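Local coordinates for protein Pgp2 (Campylobacter jejuni subsp. jejuni, PDB 6XJ6) that probably trims cell-wall peptidoglycan as an LD-carboxypeptidase and binds it through a pocket on its accessory NTF2 domain, directing helical cell shape, at residues 58-62 / 129-133; 115-121 / 135-141. All blocks are in the same frame, centred on the assembly; numbering follows the deposited sequence.

Contact 1: 58-62 / 129-133; sequences IITGL and DEFKT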
loop_
_atom_site.group_PDB
_atom_site.type_symbol
_atom_site.label_atom_id
_atom_site.label_comp_id
_atom_site.label_asym_id
_atom_site.label_seq_id
_atom_site.Cartn_x
_atom_site.Cartn_y
_atom_site.Cartn_z
ATOM N N ILE A 58 -21.556 -1.547 -7.331
ATOM C CA ILE A 58 -20.885 -2.760 -6.876
ATOM C C ILE A 58 -21.425 -3.150 -5.506
ATOM O O ILE A 58 -22.098 -2.356 -4.840
ATOM C CB ILE A 58 -19.355 -2.575 -6.805
ATOM C CG1 ILE A 58 -18.984 -1.699 -5.597
ATOM C CG2 ILE A 58 -18.827 -2.001 -8.111
ATOM C CD1 ILE A 58 -17.508 -1.373 -5.472
ATOM N N ILE A 59 -21.105 -4.363 -5.065
ATOM C CA ILE A 59 -21.375 -4.809 -3.702
ATOM C C ILE A 59 -20.042 -4.985 -2.986
ATOM O O ILE A 59 -19.204 -5.800 -3.399
ATOM C CB ILE A 59 -22.192 -6.111 -3.674
ATOM C CG1 ILE A 59 -23.537 -5.924 -4.384
ATOM C CG2 ILE A 59 -22.418 -6.573 -2.236
ATOM C CD1 ILE A 59 -24.429 -4.855 -3.773
ATOM N N THR A 60 -19.847 -4.221 -1.918
ATOM C CA THR A 60 -18.754 -4.436 -0.981
ATOM C C THR A 60 -19.294 -5.038 0.310
ATOM O O THR A 60 -20.504 -5.217 0.497
ATOM C CB THR A 60 -18.026 -3.125 -0.664
ATOM O OG1 THR A 60 -18.855 -2.289 0.155
ATOM C CG2 THR A 60 -17.684 -2.376 -1.935
ATOM N N GLY A 61 -18.368 -5.343 1.209
ATOM C CA GLY A 61 -18.717 -5.686 2.562
ATOM C C GLY A 61 -19.122 -4.452 3.342
ATOM O O GLY A 61 -19.320 -3.360 2.806
ATOM N N LEU A 62 -19.215 -4.635 4.654
ATOM C CA LEU A 62 -19.779 -3.618 5.521
ATOM C C LEU A 62 -18.859 -2.410 5.647
ATOM O O LEU A 62 -17.635 -2.481 5.449
ATOM C CB LEU A 62 -20.030 -4.189 6.916
ATOM C CG LEU A 62 -21.011 -5.362 7.011
ATOM C CD1 LEU A 62 -21.244 -5.726 8.465
ATOM C CD2 LEU A 62 -22.328 -5.038 6.329
ATOM N N ASP A 129 -25.462 -9.163 -0.961
ATOM C CA ASP A 129 -25.635 -7.901 -0.252
ATOM C C ASP A 129 -24.388 -7.676 0.590
ATOM O O ASP A 129 -23.476 -8.505 0.609
ATOM C CB ASP A 129 -26.922 -7.894 0.580
ATOM C CG ASP A 129 -26.921 -8.941 1.686
ATOM O OD1 ASP A 129 -25.845 -9.271 2.226
ATOM O OD2 ASP A 129 -28.017 -9.448 2.017
ATOM N N GLU A 130 -24.351 -6.536 1.285
ATOM C CA GLU A 130 -23.148 -6.152 2.012
ATOM C C GLU A 130 -22.791 -7.132 3.122
ATOM O O GLU A 130 -21.647 -7.123 3.589
ATOM C CB GLU A 130 -23.299 -4.740 2.584
ATOM C CG GLU A 130 -24.503 -4.572 3.499
ATOM C CD GLU A 130 -24.595 -3.187 4.111
ATOM O OE1 GLU A 130 -23.577 -2.463 4.122
ATOM O OE2 GLU A 130 -25.694 -2.824 4.586
ATOM N N PHE A 131 -23.725 -7.986 3.541
ATOM C CA PHE A 131 -23.440 -8.961 4.588
ATOM C C PHE A 131 -22.888 -10.276 4.052
ATOM O O PHE A 131 -22.215 -10.996 4.798
ATOM C CB PHE A 131 -24.710 -9.244 5.405
ATOM C CG PHE A 131 -25.254 -8.035 6.111
ATOM C CD1 PHE A 131 -24.763 -7.666 7.350
ATOM C CD2 PHE A 131 -26.242 -7.261 5.530
ATOM C CE1 PHE A 131 -25.248 -6.550 7.998
ATOM C CE2 PHE A 131 -26.729 -6.140 6.172
ATOM C CZ PHE A 131 -26.231 -5.785 7.409
ATOM N N LYS A 132 -23.127 -10.596 2.780
ATOM C CA LYS A 132 -22.828 -11.925 2.257
ATOM C C LYS A 132 -21.431 -12.056 1.655
ATOM O O LYS A 132 -20.927 -13.181 1.533
ATOM C CB LYS A 132 -23.881 -12.314 1.212
ATOM C CG LYS A 132 -25.194 -12.739 1.847
ATOM C CD LYS A 132 -26.380 -12.573 0.919
ATOM C CE LYS A 132 -27.671 -13.019 1.605
ATOM N NZ LYS A 132 -27.832 -12.430 2.972
ATOM N N THR A 133 -20.785 -10.956 1.296
ATOM C CA THR A 133 -19.477 -11.058 0.663
ATOM C C THR A 133 -18.357 -11.311 1.659
ATOM O O THR A 133 -17.231 -11.578 1.231
ATOM C CB THR A 133 -19.141 -9.788 -0.135
ATOM O OG1 THR A 133 -18.903 -8.697 0.763
ATOM C CG2 THR A 133 -20.260 -9.427 -1.102
HETATM O O HOH W 1 -21.408 -1.383 2.898
#
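Gly61 O accepts two hydrogen bonds, one from Thr60 and one from a water that also serves Glu130. The hydroxyl Thr60 OG1 reaches Gly61 O at 2.9 Å, on a lone pair in the carbonyl plane. The water donates to the same Gly61 O at 2.9 Å and to Glu130 OE1 at 2.7 Å. That water bridges two loops of the YkuD-type L,D-transpeptidase domain: loop 58-62, which follows strand 48-56, and loop 129-133, in the connection from strand 117-119 to strand 137-138. The direct backbone contacts between them are of the weaker CA-H...O kind, one in each direction. Glu130 CA meets Thr60 O at 3.2 Å with an angle of 149° at the hydrogen, and Gly61 CA meets Glu130 O at 3.4 Å.

Glu130 CG sits between its own backbone N and carbonyl carbon (chi1 57°), and from there the extended chain carries the carboxylate to the water. On the way it passes Leu62 CD2 at about a right angle to the leucine chain. The same methyl lies over one face of Phe131, shifted toward the rim. Leu62 CD2 stands 3.9 Å from the Phe131 ring centroid, 22° off the normal, which identifies a CH-pi contact.

An Asx turn shapes the second loop, with Phe131 N donating to Asp129 OD1 at 2.8 Å. Asp129 OD2 is paired with Lys132 NZ in a salt bridge, met on its syn side. Ile59 CG2 also packs against Thr133 CG2 at 3.8 Å, methyl to methyl. Thr133 OG1 lies close to Gly61 N but at a poor angle for bonding: the hydroxyl is bonded to Cys136 O, and Gly61 N to Thr74 OG1.

Contact 2: 115-121 / 135-141; sequences GIWIHGY and GCIALFN
Ile118 and Ile137 form the apolar centre on one face of a parallel strand pair, Ile118 CG1 meeting Ile137 CB at 4.2 Å; Leu139 CD1 extends the patch against Ile118 CG2. Three nearly straight backbone bonds give the parallel register: Ile137 N to Trp117 O, His119 N to Ile137 O and Leu139 N to His119 O (2.9 Å).

This pairing sets the predicted nucleophile Cys136 beside the predicted proton donor/acceptor His119. Cys136 SG accepts from Trp117 N at 3.3 Å and lies 3.7 Å from His119 NE2, at the imidazole edge. With chi1 at 60° the ring turns toward Cys136, and His119 ND1 donates to Gly120 O at 2.8 Å within the ring plane, fixing its rotation.

Farther along, Tyr121 and Phe140 lie nearly parallel (22°) but slid apart. Asn141 grips the Tyr121 backbone twice: OD1 takes Tyr121 N at 2.8 Å, and ND2 donates to Tyr121 O at 3.1 Å from above the carbonyl plane. Strand 97-98 pairs antiparallel with 117-119 on the side away from 137-138. Strand 27-33 meets Ile118 and Ile137, strand 48-56 meets Leu139, and Phe147 of helix 141-151 meets Ile118 and Leu139.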
loop_
_atom_site.group_PDB
_atom_site.type_symbol
_atom_site.label_atom_id
_atom_site.label_comp_id
_atom_site.label_asym_id
_atom_site.label_seq_id
_atom_site.Cartn_x
_atom_site.Cartn_y
_atom_site.Cartn_z
ATOM N N GLY A 115 -8.981 -13.593 3.181
ATOM C CA GLY A 115 -9.962 -13.966 2.178
ATOM C C GLY A 115 -10.709 -12.782 1.608
ATOM O O GLY A 115 -11.907 -12.892 1.302
ATOM N N ILE A 116 -10.031 -11.649 1.449
ATOM C CA ILE A 116 -10.621 -10.460 0.853
ATOM C C ILE A 116 -10.264 -10.484 -0.625
ATOM O O ILE A 116 -9.118 -10.216 -1.010
ATOM C CB ILE A 116 -10.134 -9.175 1.537
ATOM C CG1 ILE A 116 -10.467 -9.198 3.033
ATOM C CG2 ILE A 116 -10.729 -7.956 0.855
ATOM C CD1 ILE A 116 -11.950 -9.357 3.360
ATOM N N TRP A 117 -11.249 -10.823 -1.446
ATOM C CA TRP A 117 -11.078 -11.036 -2.869
ATOM C C TRP A 117 -11.990 -10.096 -3.639
ATOM O O TRP A 117 -12.952 -9.543 -3.099
ATOM C CB TRP A 117 -11.503 -12.459 -3.263
ATOM C CG TRP A 117 -10.803 -13.571 -2.548
ATOM C CD1 TRP A 117 -9.670 -13.490 -1.797
ATOM C CD2 TRP A 117 -11.188 -14.947 -2.551
ATOM N NE1 TRP A 117 -9.333 -14.738 -1.312
ATOM C CE2 TRP A 117 -10.250 -15.649 -1.770
ATOM C CE3 TRP A 117 -12.245 -15.653 -3.132
ATOM C CZ2 TRP A 117 -10.344 -17.020 -1.548
ATOM C CZ3 TRP A 117 -12.331 -17.014 -2.917
ATOM C CH2 TRP A 117 -11.385 -17.684 -2.137
ATOM N N ILE A 118 -11.665 -9.927 -4.917
ATOM C CA ILE A 118 -12.591 -9.416 -5.913
ATOM C C ILE A 118 -13.090 -10.622 -6.693
ATOM O O ILE A 118 -12.287 -11.431 -7.175
ATOM C CB ILE A 118 -11.895 -8.408 -6.843
ATOM C CG1 ILE A 118 -11.419 -7.188 -6.044
ATOM C CG2 ILE A 118 -12.824 -7.998 -7.998
ATOM C CD1 ILE A 118 -10.562 -6.201 -6.855
ATOM N N HIS A 119 -14.406 -10.765 -6.802
ATOM C CA HIS A 119 -14.967 -11.926 -7.480
ATOM C C HIS A 119 -16.322 -11.541 -8.061
ATOM O O HIS A 119 -16.664 -10.357 -8.156
ATOM C CB HIS A 119 -14.994 -13.147 -6.545
ATOM C CG HIS A 119 -15.815 -12.962 -5.305
ATOM N ND1 HIS A 119 -17.175 -12.751 -5.331
ATOM C CD2 HIS A 119 -15.461 -12.979 -3.997
ATOM C CE1 HIS A 119 -17.625 -12.644 -4.091
ATOM N NE2 HIS A 119 -16.606 -12.780 -3.263
ATOM N N GLY A 120 -17.087 -12.550 -8.478
ATOM C CA GLY A 120 -18.360 -12.350 -9.110
ATOM C C GLY A 120 -19.524 -12.776 -8.243
ATOM O O GLY A 120 -19.432 -12.845 -7.009
ATOM N N TYR A 121 -20.638 -13.074 -8.903
ATOM C CA TYR A 121 -21.890 -13.433 -8.266
ATOM C C TYR A 121 -22.147 -14.926 -8.401
ATOM O O TYR A 121 -21.675 -15.558 -9.355
ATOM C CB TYR A 121 -23.046 -12.690 -8.941
ATOM C CG TYR A 121 -23.182 -11.239 -8.540
ATOM C CD1 TYR A 121 -24.286 -10.800 -7.827
ATOM C CD2 TYR A 121 -22.216 -10.307 -8.885
ATOM C CE1 TYR A 121 -24.429 -9.477 -7.469
ATOM C CE2 TYR A 121 -22.345 -8.983 -8.520
ATOM C CZ TYR A 121 -23.457 -8.573 -7.815
ATOM O OH TYR A 121 -23.598 -7.253 -7.457
ATOM N N GLY A 135 -16.727 -9.250 3.239
ATOM C CA GLY A 135 -15.723 -8.240 2.988
ATOM C C GLY A 135 -15.177 -8.220 1.577
ATOM O O GLY A 135 -14.433 -7.295 1.224
ATOM N N CYS A 136 -15.519 -9.205 0.762
ATOM C CA CYS A 136 -15.091 -9.214 -0.623
ATOM C C CYS A 136 -15.846 -8.159 -1.427
ATOM O O CYS A 136 -16.866 -7.612 -0.997
ATOM C CB CYS A 136 -15.335 -10.595 -1.227
ATOM S SG CYS A 136 -14.247 -11.866 -0.584
ATOM N N ILE A 137 -15.320 -7.874 -2.614
ATOM C CA ILE A 137 -15.915 -6.938 -3.559
ATOM C C ILE A 137 -16.423 -7.757 -4.733
ATOM O O ILE A 137 -15.653 -8.502 -5.350
ATOM C CB ILE A 137 -14.891 -5.893 -4.024
ATOM C CG1 ILE A 137 -14.406 -5.087 -2.821
ATOM C CG2 ILE A 137 -15.502 -4.982 -5.091
ATOM C CD1 ILE A 137 -13.133 -4.312 -3.085
ATOM N N ALA A 138 -17.715 -7.634 -5.033
ATOM C CA ALA A 138 -18.352 -8.411 -6.086
ATOM C C ALA A 138 -18.661 -7.521 -7.283
ATOM O O ALA A 138 -19.278 -6.459 -7.137
ATOM C CB ALA A 138 -19.641 -9.057 -5.577
ATOM N N LEU A 139 -18.235 -7.970 -8.457
ATOM C CA LEU A 139 -18.561 -7.352 -9.731
ATOM C C LEU A 139 -19.472 -8.280 -10.519
ATOM O O LEU A 139 -19.399 -9.502 -10.380
ATOM C CB LEU A 139 -17.285 -7.131 -10.542
ATOM C CG LEU A 139 -16.255 -6.213 -9.900
ATOM C CD1 LEU A 139 -14.997 -6.153 -10.753
ATOM C CD2 LEU A 139 -16.836 -4.821 -9.719
ATOM N N PHE A 140 -20.328 -7.698 -11.358
ATOM C CA PHE A 140 -21.230 -8.517 -12.154
ATOM C C PHE A 140 -20.430 -9.465 -13.042
ATOM O O PHE A 140 -19.388 -9.099 -13.594
ATOM C CB PHE A 140 -22.148 -7.624 -12.993
ATOM C CG PHE A 140 -23.137 -6.845 -12.173
ATOM C CD1 PHE A 140 -23.972 -7.497 -11.279
ATOM C CD2 PHE A 140 -23.233 -5.471 -12.288
ATOM C CE1 PHE A 140 -24.884 -6.793 -10.521
ATOM C CE2 PHE A 140 -24.145 -4.763 -11.528
ATOM C CZ PHE A 140 -24.970 -5.423 -10.645
ATOM N N ASN A 141 -20.918 -10.701 -13.166
ATOM C CA ASN A 141 -20.170 -11.710 -13.908
ATOM C C ASN A 141 -19.908 -11.273 -15.344
ATOM O O ASN A 141 -18.844 -11.570 -15.897
ATOM C CB ASN A 141 -20.909 -13.047 -13.872
ATOM C CG ASN A 141 -20.896 -13.660 -12.495
ATOM O OD1 ASN A 141 -20.065 -13.299 -11.663
ATOM N ND2 ASN A 141 -21.823 -14.577 -12.240
HETATM O O HOH W 2 -21.460 -5.671 -8.514
#

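Contact 2 is the buried one, a parallel strand pair joined by backbone bonds that holds the predicted catalytic cysteine and histidine. Contact 1 is a partly buried loop meeting, made of a bridging water, CA-H...O contacts and small apolar patches. Their segments alternate along the chain, since 129-133 belongs to the connection that joins the two strands of contact 2. The centres are 9 Å apart, and the contacts touch directly: Ile59 O is placed 2.9 Å from Ala138 N, a probable hydrogen bond that joins Ile59 to strand 137-138. Ile59 CG1 also packs on Tyr121 OH at 3.3 Å, and Ile58 reaches Leu139.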